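PDB 2QGY: enolase from the environmental genome shotgun sequencing of the Sargasso Sea, which is of unknown function but, as a member of the enolase superfamily, probably uses bound magnesium to stabilise an enolate intermediate formed from a carboxylate substrate. Local coordinates for residues S116-N121 and K356-G361; L201-D206 and I225-D230; N305-S310 and D332-S337. One frame throughout, in Å; residues are numbered along the deposited sequence.

The three contacts illustrate how chemistry follows position in a two-domain enolase-superfamily fold. Contact 2 joins the ends of neighbouring barrel strands and their loops at the magnesium site; contact 3, also buried, joins the lead-in to helix 309-320 with the start of the short helix 334-338. Contact 1 lies farther out and is partly buried, a helix end of the N-terminal domain meeting a loop late in the chain. Backbone hydrogen bonds and a metal ligand mark contact 2, serine hydroxyls and a methionine wedge mark contact 3, and contact 1 is bare van der Waals packing. Contacts 1 and 3 touch, through Leu360 and Val309, whereas contacts 1 and 2 are about 39 Å apart between centres.

Contact 1: residues S116-N121 and K356-G361; sequences SGKLKN and KSAGLG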
# COMPACT_ATOMS: atom_id res chain seq x y z
N SER A 116 9.61 -8.61 -24.08
CA SER A 116 9.83 -10.07 -24.20
C SER A 116 9.05 -10.70 -25.34
O SER A 116 9.58 -11.55 -26.09
CB SER A 116 9.56 -10.76 -22.86
OG SER A 116 10.53 -10.31 -21.94
N GLY A 117 7.81 -10.28 -25.49
CA GLY A 117 6.98 -10.70 -26.63
C GLY A 117 7.59 -10.29 -27.97
O GLY A 117 7.58 -11.08 -28.94
N LYS A 118 8.09 -9.06 -28.02
CA LYS A 118 8.73 -8.55 -29.23
C LYS A 118 10.03 -9.27 -29.56
O LYS A 118 10.33 -9.47 -30.74
CB LYS A 118 8.95 -7.03 -29.16
CG LYS A 118 7.64 -6.26 -29.35
CD LYS A 118 7.76 -4.77 -29.03
CE LYS A 118 6.36 -4.14 -29.02
NZ LYS A 118 6.27 -2.77 -28.39
N LEU A 119 10.80 -9.61 -28.54
CA LEU A 119 12.04 -10.38 -28.75
C LEU A 119 11.80 -11.80 -29.29
O LEU A 119 12.62 -12.34 -30.06
CB LEU A 119 12.85 -10.40 -27.46
CG LEU A 119 13.45 -9.05 -27.05
CD1 LEU A 119 14.02 -9.13 -25.67
CD2 LEU A 119 14.55 -8.62 -28.05
N LYS A 120 10.68 -12.40 -28.90
CA LYS A 120 10.27 -13.72 -29.40
C LYS A 120 9.39 -13.64 -30.64
O LYS A 120 9.03 -14.66 -31.23
CB LYS A 120 9.51 -14.46 -28.29
CG LYS A 120 10.37 -14.85 -27.12
CD LYS A 120 10.84 -16.31 -27.20
CE LYS A 120 9.65 -17.28 -27.16
NZ LYS A 120 10.01 -18.65 -26.66
N ASN A 121 9.02 -12.43 -31.04
CA ASN A 121 8.03 -12.20 -32.11
C ASN A 121 6.73 -12.96 -31.89
O ASN A 121 6.18 -13.60 -32.81
CB ASN A 121 8.61 -12.47 -33.52
CG ASN A 121 7.74 -11.87 -34.62
OD1 ASN A 121 7.23 -10.75 -34.48
ND2 ASN A 121 7.58 -12.61 -35.72
N LYS A 356 -2.99 -10.50 -33.32
CA LYS A 356 -1.91 -11.46 -33.34
C LYS A 356 -0.53 -10.78 -33.38
O LYS A 356 0.47 -11.44 -33.63
CB LYS A 356 -2.13 -12.40 -34.55
CG LYS A 356 -0.90 -13.16 -35.07
CD LYS A 356 -1.19 -13.81 -36.44
CE LYS A 356 0.10 -14.33 -37.11
NZ LYS A 356 -0.26 -15.18 -38.29
N SER A 357 -0.48 -9.47 -33.10
CA SER A 357 0.80 -8.74 -33.13
C SER A 357 1.67 -9.15 -31.95
O SER A 357 1.18 -9.68 -30.95
CB SER A 357 0.56 -7.22 -33.09
OG SER A 357 -0.25 -6.83 -34.19
N ALA A 358 2.97 -8.90 -32.06
CA ALA A 358 3.91 -9.25 -31.02
C ALA A 358 3.62 -8.48 -29.71
O ALA A 358 3.20 -7.32 -29.74
CB ALA A 358 5.34 -9.01 -31.49
N GLY A 359 3.90 -9.13 -28.58
CA GLY A 359 3.73 -8.52 -27.25
C GLY A 359 2.29 -8.09 -27.04
O GLY A 359 1.39 -8.87 -27.28
N LEU A 360 2.08 -6.84 -26.63
CA LEU A 360 0.74 -6.32 -26.41
C LEU A 360 0.13 -5.69 -27.64
O LEU A 360 -1.02 -5.21 -27.61
CB LEU A 360 0.77 -5.24 -25.31
CG LEU A 360 1.33 -5.68 -23.97
CD1 LEU A 360 1.56 -4.39 -23.11
CD2 LEU A 360 0.32 -6.63 -23.30
N GLY A 361 0.90 -5.61 -28.72
CA GLY A 361 0.33 -5.10 -29.97
C GLY A 361 0.01 -3.62 -29.93
O GLY A 361 -0.85 -3.15 -30.68
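Gly117 and Gly359 bring two backbones almost into direct touch, their CA atoms 4.0 Å apart. The first glycine belongs to the last turns of helix 99-120, the second to the loop between strand 351-354 and helix 366-371. Because Gly117 has no side chain, which would run into Gly359 CA, Gly117 C comes within 3.9 Å of Gly359 N.

Van der Waals packing of the Ala358 methyl makes up most of the rest. Ala358 CB sits over the end of the helix, 4.0 Å from Gly117 O and 4.2 Å from Lys118 CG. Asn121 OD1 lies 3.9 Å from Ala358 CB. The CB of Asn121 leaves the helix away from the loop, but with CG anti to the backbone N (chi1 -164°) the amide swings back toward it.

Backbone hydrogen bonding shapes each partner separately. Asn121, with positive phi, is the C-prime residue of a Schellman motif in which Leu122 N bonds to Gly117 O. On the loop side, Gly361 N donates to Ala358 O at 3.0 Å and closes a type II' beta turn, with Gly359 at its first central position, where phi is positive.

Polar bonds of these residues go to partners outside the segments. Asp114 accepts from Leu360 N while also forming a salt bridge with Lys118 NZ, which bonds to Glu48 O as well.

The direct contact between N-terminal domain helix and barrel-domain loop is thus close-fitting and without hydrogen bonds, while backbone bonds of Gly359 to Leu122 and Leu124 hold the loop beside the helix end.

Contact 2: residues L201-D206 and I225-D230; sequences LAVPED and IEEPVD. With MG (magnesium ion), chain C.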
# COMPACT_ATOMS: atom_id res chain seq x y z
N LEU A 201 -21.25 -3.11 -5.04
CA LEU A 201 -21.69 -2.38 -3.84
C LEU A 201 -20.70 -1.33 -3.33
O LEU A 201 -21.09 -0.47 -2.53
CB LEU A 201 -22.05 -3.33 -2.70
CG LEU A 201 -23.05 -4.44 -3.04
CD1 LEU A 201 -23.63 -5.08 -1.75
CD2 LEU A 201 -24.13 -3.95 -3.98
N ALA A 202 -19.45 -1.41 -3.77
CA ALA A 202 -18.47 -0.35 -3.51
C ALA A 202 -18.23 -0.09 -2.00
O ALA A 202 -18.06 1.05 -1.57
CB ALA A 202 -18.90 0.95 -4.23
N VAL A 203 -18.25 -1.17 -1.21
CA VAL A 203 -17.94 -1.16 0.22
C VAL A 203 -18.85 -0.18 0.98
O VAL A 203 -18.40 0.88 1.43
CB VAL A 203 -16.44 -0.86 0.50
CG1 VAL A 203 -16.11 -1.07 1.98
CG2 VAL A 203 -15.54 -1.75 -0.37
N PRO A 204 -20.15 -0.53 1.12
CA PRO A 204 -21.09 0.29 1.86
C PRO A 204 -20.65 0.42 3.32
O PRO A 204 -20.20 -0.54 3.93
CB PRO A 204 -22.40 -0.49 1.75
CG PRO A 204 -22.24 -1.26 0.48
CD PRO A 204 -20.83 -1.72 0.57
N GLU A 205 -20.79 1.62 3.85
CA GLU A 205 -20.34 1.93 5.20
C GLU A 205 -21.13 1.13 6.24
O GLU A 205 -20.58 0.69 7.27
CB GLU A 205 -20.49 3.45 5.44
CG GLU A 205 -19.79 4.38 4.39
CD GLU A 205 -20.16 4.12 2.89
OE1 GLU A 205 -21.37 3.90 2.55
OE2 GLU A 205 -19.22 4.16 2.04
N ASP A 206 -22.41 0.90 5.95
CA ASP A 206 -23.32 0.26 6.90
C ASP A 206 -23.69 -1.17 6.52
O ASP A 206 -24.49 -1.39 5.60
CB ASP A 206 -24.58 1.12 7.06
CG ASP A 206 -25.47 0.69 8.23
OD1 ASP A 206 -25.51 -0.51 8.57
OD2 ASP A 206 -26.13 1.57 8.81
N ILE A 225 -21.80 -10.18 -6.74
CA ILE A 225 -21.91 -9.09 -5.81
C ILE A 225 -20.47 -8.70 -5.50
O ILE A 225 -19.72 -9.51 -4.93
CB ILE A 225 -22.61 -9.53 -4.48
CG1 ILE A 225 -24.07 -9.94 -4.73
CG2 ILE A 225 -22.58 -8.38 -3.44
CD1 ILE A 225 -24.93 -8.88 -5.36
N GLU A 226 -20.11 -7.48 -5.84
CA GLU A 226 -18.73 -7.06 -5.77
C GLU A 226 -18.52 -6.10 -4.59
O GLU A 226 -19.33 -5.20 -4.35
CB GLU A 226 -18.37 -6.41 -7.11
CG GLU A 226 -16.99 -5.84 -7.15
CD GLU A 226 -16.60 -5.42 -8.57
OE1 GLU A 226 -17.02 -6.08 -9.56
OE2 GLU A 226 -15.82 -4.47 -8.67
N GLU A 227 -17.45 -6.37 -3.83
CA GLU A 227 -17.08 -5.56 -2.68
C GLU A 227 -18.25 -5.23 -1.73
O GLU A 227 -18.47 -4.08 -1.39
CB GLU A 227 -16.38 -4.28 -3.13
CG GLU A 227 -15.05 -4.54 -3.83
CD GLU A 227 -14.05 -3.50 -3.44
OE1 GLU A 227 -14.19 -2.38 -3.98
OE2 GLU A 227 -13.18 -3.78 -2.56
N PRO A 228 -18.96 -6.26 -1.23
CA PRO A 228 -20.07 -6.00 -0.29
C PRO A 228 -19.50 -5.49 1.04
O PRO A 228 -20.20 -4.80 1.80
CB PRO A 228 -20.75 -7.37 -0.10
CG PRO A 228 -19.67 -8.39 -0.45
CD PRO A 228 -18.73 -7.70 -1.47
N VAL A 229 -18.24 -5.84 1.31
CA VAL A 229 -17.53 -5.37 2.50
C VAL A 229 -16.06 -5.08 2.15
O VAL A 229 -15.59 -5.49 1.10
CB VAL A 229 -17.60 -6.37 3.68
CG1 VAL A 229 -19.09 -6.63 4.08
CG2 VAL A 229 -16.93 -7.66 3.34
N ASP A 230 -15.35 -4.43 3.06
CA ASP A 230 -13.95 -4.09 2.79
C ASP A 230 -13.13 -5.35 2.53
O ASP A 230 -13.25 -6.33 3.26
CB ASP A 230 -13.35 -3.31 3.97
CG ASP A 230 -12.07 -2.60 3.58
OD1 ASP A 230 -11.04 -3.28 3.46
OD2 ASP A 230 -12.09 -1.35 3.42
MG MG C . -15.51 -2.56 -8.07
O HOH W 1 -21.15 -3.23 3.88
O HOH W 2 -15.87 -2.45 -6.04
O HOH W 3 -15.14 -0.59 -7.83
O HOH W 4 -15.44 -1.99 -10.12
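Val203 turns its two methyls to separate parts of 225-230: chi1 of -171° sends CG1 to the backbone of Asp230, 3.6 Å from its N, while CG2 lies beside the Glu227 carboxylate, 3.8 Å from OE2. The segments lie at the ends of neighbouring parallel strands, 197-200 and 224-226, of the TIM-like barrel, where enolase-superfamily members carry their metal ligands. Here two backbone bonds join them: Leu201 N donates to Glu226 O at 2.9 Å, in the carbonyl plane, and Val203 N to Glu227 O. Beside these bonds, Leu201 CD1 packs on Ile225 CG2 (3.9 Å) and on Pro228 CB.

Glu226, extended beyond CG, binds magnesium through OE2 at 2.0 Å; Asp200, Glu252 and three waters complete the shell. Its other oxygen, OE1, forms a salt bridge with Lys169, which would hold the carboxylate in its orientation. Glu227 stands one shell back, its OE1 accepting from a metal-bound water. Farther along, Asp230 forms a salt bridge with Arg97 of the second subunit; 225-230 thus runs from the metal ligand at the strand end to the subunit interface.

At the outer end one water donates to both segments, 2.9 Å from Pro204 O and 2.8 Å from Pro228 O.

Contact 3: residues N305-S310 and D332-S337; sequences NSMSVS and DYINFS
Asn305 O is buried against the rim of the Tyr333 ring, in its plane and 3.3 Å from CD2, with no hydrogen-bonding partner in the model. The slightly positive edge of the ring is probably some compensation for the carbonyl. The phenol end is fixed independently, since Tyr333 OH hydrogen bonds to Trp304 NE1 and Lys34 N. The side chain of Asn305 lies about 12 Å from the magnesium ion.

One hydrogen bond crosses between the segments. Met307 N donates to Ser337 OG at 3.0 Å (N-H...O 150°), and that hydroxyl in turn donates a hydrogen bond to Tyr333 O at 2.7 Å. A chi1 of -61° places OG beside the backbone N, where it can turn back along the helix to the carbonyl four residues earlier. There it adds a second donor to the helical bond from Ser337 N, the two reaching Tyr333 O from opposite faces of its plane.

Next to the Ser337 hydroxyl Met307 supplies the apolar part. Its CG wedges between Tyr333 CB and Ile334 CD1, each 3.7 Å away, and its side chain crosses that of the tyrosine at about a right angle.

Behind Met307 the loop is braced by an ST turn: Ser306 OG accepts from Ser308 N at 2.9 Å and also from Ser308 OG at 2.6 Å. Ser306 OG further bonds to Glu52, on a strand of the N-terminal domain, which also takes up Ser310 N at the start of helix 309-320.

The chemistry implies two small hydroxyl clusters: Ser337 OG links the loop before helix 309-320 to the first turn of helix 334-338, while Ser306 and Ser308 tie that loop to the neighbouring domain through Glu52.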
# COMPACT_ATOMS: atom_id res chain seq x y z
N ASN A 305 -8.78 1.68 -16.02
CA ASN A 305 -7.50 2.13 -16.61
C ASN A 305 -7.85 2.56 -18.02
O ASN A 305 -9.04 2.54 -18.42
CB ASN A 305 -6.52 0.96 -16.72
CG ASN A 305 -6.08 0.40 -15.37
OD1 ASN A 305 -5.49 1.11 -14.55
ND2 ASN A 305 -6.30 -0.88 -15.16
N SER A 306 -6.85 2.95 -18.81
CA SER A 306 -7.15 3.19 -20.25
C SER A 306 -7.55 1.90 -20.93
O SER A 306 -7.22 0.82 -20.46
CB SER A 306 -5.96 3.77 -20.98
OG SER A 306 -5.15 2.74 -21.53
N MET A 307 -8.25 2.02 -22.05
CA MET A 307 -8.60 0.83 -22.82
C MET A 307 -7.52 0.52 -23.87
O MET A 307 -7.78 -0.18 -24.85
CB MET A 307 -10.02 0.94 -23.45
CG MET A 307 -11.23 0.92 -22.45
SD MET A 307 -11.41 -0.67 -21.59
CE MET A 307 -10.64 -0.28 -20.01
N SER A 308 -6.30 1.02 -23.63
CA SER A 308 -5.16 0.76 -24.49
C SER A 308 -4.25 -0.29 -23.85
O SER A 308 -4.54 -1.49 -23.95
CB SER A 308 -4.43 2.07 -24.86
OG SER A 308 -3.81 2.74 -23.74
N VAL A 309 -3.20 0.14 -23.16
CA VAL A 309 -2.14 -0.78 -22.66
C VAL A 309 -2.68 -1.75 -21.58
O VAL A 309 -2.55 -2.97 -21.71
CB VAL A 309 -0.89 0.00 -22.13
CG1 VAL A 309 0.17 -0.94 -21.67
CG2 VAL A 309 -0.31 0.91 -23.24
N SER A 310 -3.31 -1.21 -20.55
CA SER A 310 -3.94 -2.06 -19.51
C SER A 310 -4.95 -3.04 -20.09
O SER A 310 -4.93 -4.24 -19.74
CB SER A 310 -4.62 -1.21 -18.46
OG SER A 310 -3.69 -0.45 -17.72
N ASP A 332 -17.18 3.72 -22.32
CA ASP A 332 -17.00 5.17 -22.54
C ASP A 332 -15.54 5.59 -22.66
O ASP A 332 -15.25 6.71 -23.06
CB ASP A 332 -17.75 6.02 -21.51
CG ASP A 332 -17.38 5.67 -20.06
OD1 ASP A 332 -17.47 4.47 -19.68
OD2 ASP A 332 -17.03 6.59 -19.31
N TYR A 333 -14.63 4.70 -22.28
CA TYR A 333 -13.20 4.94 -22.44
C TYR A 333 -12.66 4.43 -23.78
O TYR A 333 -11.47 4.64 -24.13
CB TYR A 333 -12.45 4.22 -21.31
CG TYR A 333 -12.51 4.90 -19.94
CD1 TYR A 333 -13.42 5.93 -19.66
CD2 TYR A 333 -11.64 4.51 -18.92
CE1 TYR A 333 -13.46 6.56 -18.38
CE2 TYR A 333 -11.67 5.11 -17.66
CZ TYR A 333 -12.55 6.13 -17.40
OH TYR A 333 -12.55 6.73 -16.15
N ILE A 334 -13.51 3.74 -24.55
CA ILE A 334 -13.00 3.14 -25.79
C ILE A 334 -12.61 4.19 -26.84
O ILE A 334 -11.49 4.18 -27.34
CB ILE A 334 -13.98 2.12 -26.40
CG1 ILE A 334 -14.17 0.91 -25.45
CG2 ILE A 334 -13.49 1.68 -27.77
CD1 ILE A 334 -13.03 -0.13 -25.49
N ASN A 335 -13.52 5.10 -27.19
CA ASN A 335 -13.15 6.06 -28.25
C ASN A 335 -12.17 7.10 -27.74
O ASN A 335 -11.33 7.60 -28.50
CB ASN A 335 -14.37 6.72 -28.86
CG ASN A 335 -15.24 5.73 -29.61
OD1 ASN A 335 -14.75 4.81 -30.28
ND2 ASN A 335 -16.55 5.92 -29.51
N PHE A 336 -12.24 7.42 -26.44
CA PHE A 336 -11.19 8.25 -25.87
C PHE A 336 -9.80 7.63 -26.13
O PHE A 336 -8.85 8.31 -26.52
CB PHE A 336 -11.34 8.48 -24.37
CG PHE A 336 -10.22 9.29 -23.82
CD1 PHE A 336 -10.20 10.67 -24.04
CD2 PHE A 336 -9.16 8.69 -23.14
CE1 PHE A 336 -9.17 11.43 -23.58
CE2 PHE A 336 -8.11 9.45 -22.68
CZ PHE A 336 -8.10 10.83 -22.90
N SER A 337 -9.68 6.34 -25.83
CA SER A 337 -8.40 5.65 -25.95
C SER A 337 -8.01 5.56 -27.43
O SER A 337 -6.82 5.61 -27.79
CB SER A 337 -8.49 4.26 -25.34
OG SER A 337 -8.80 4.33 -23.95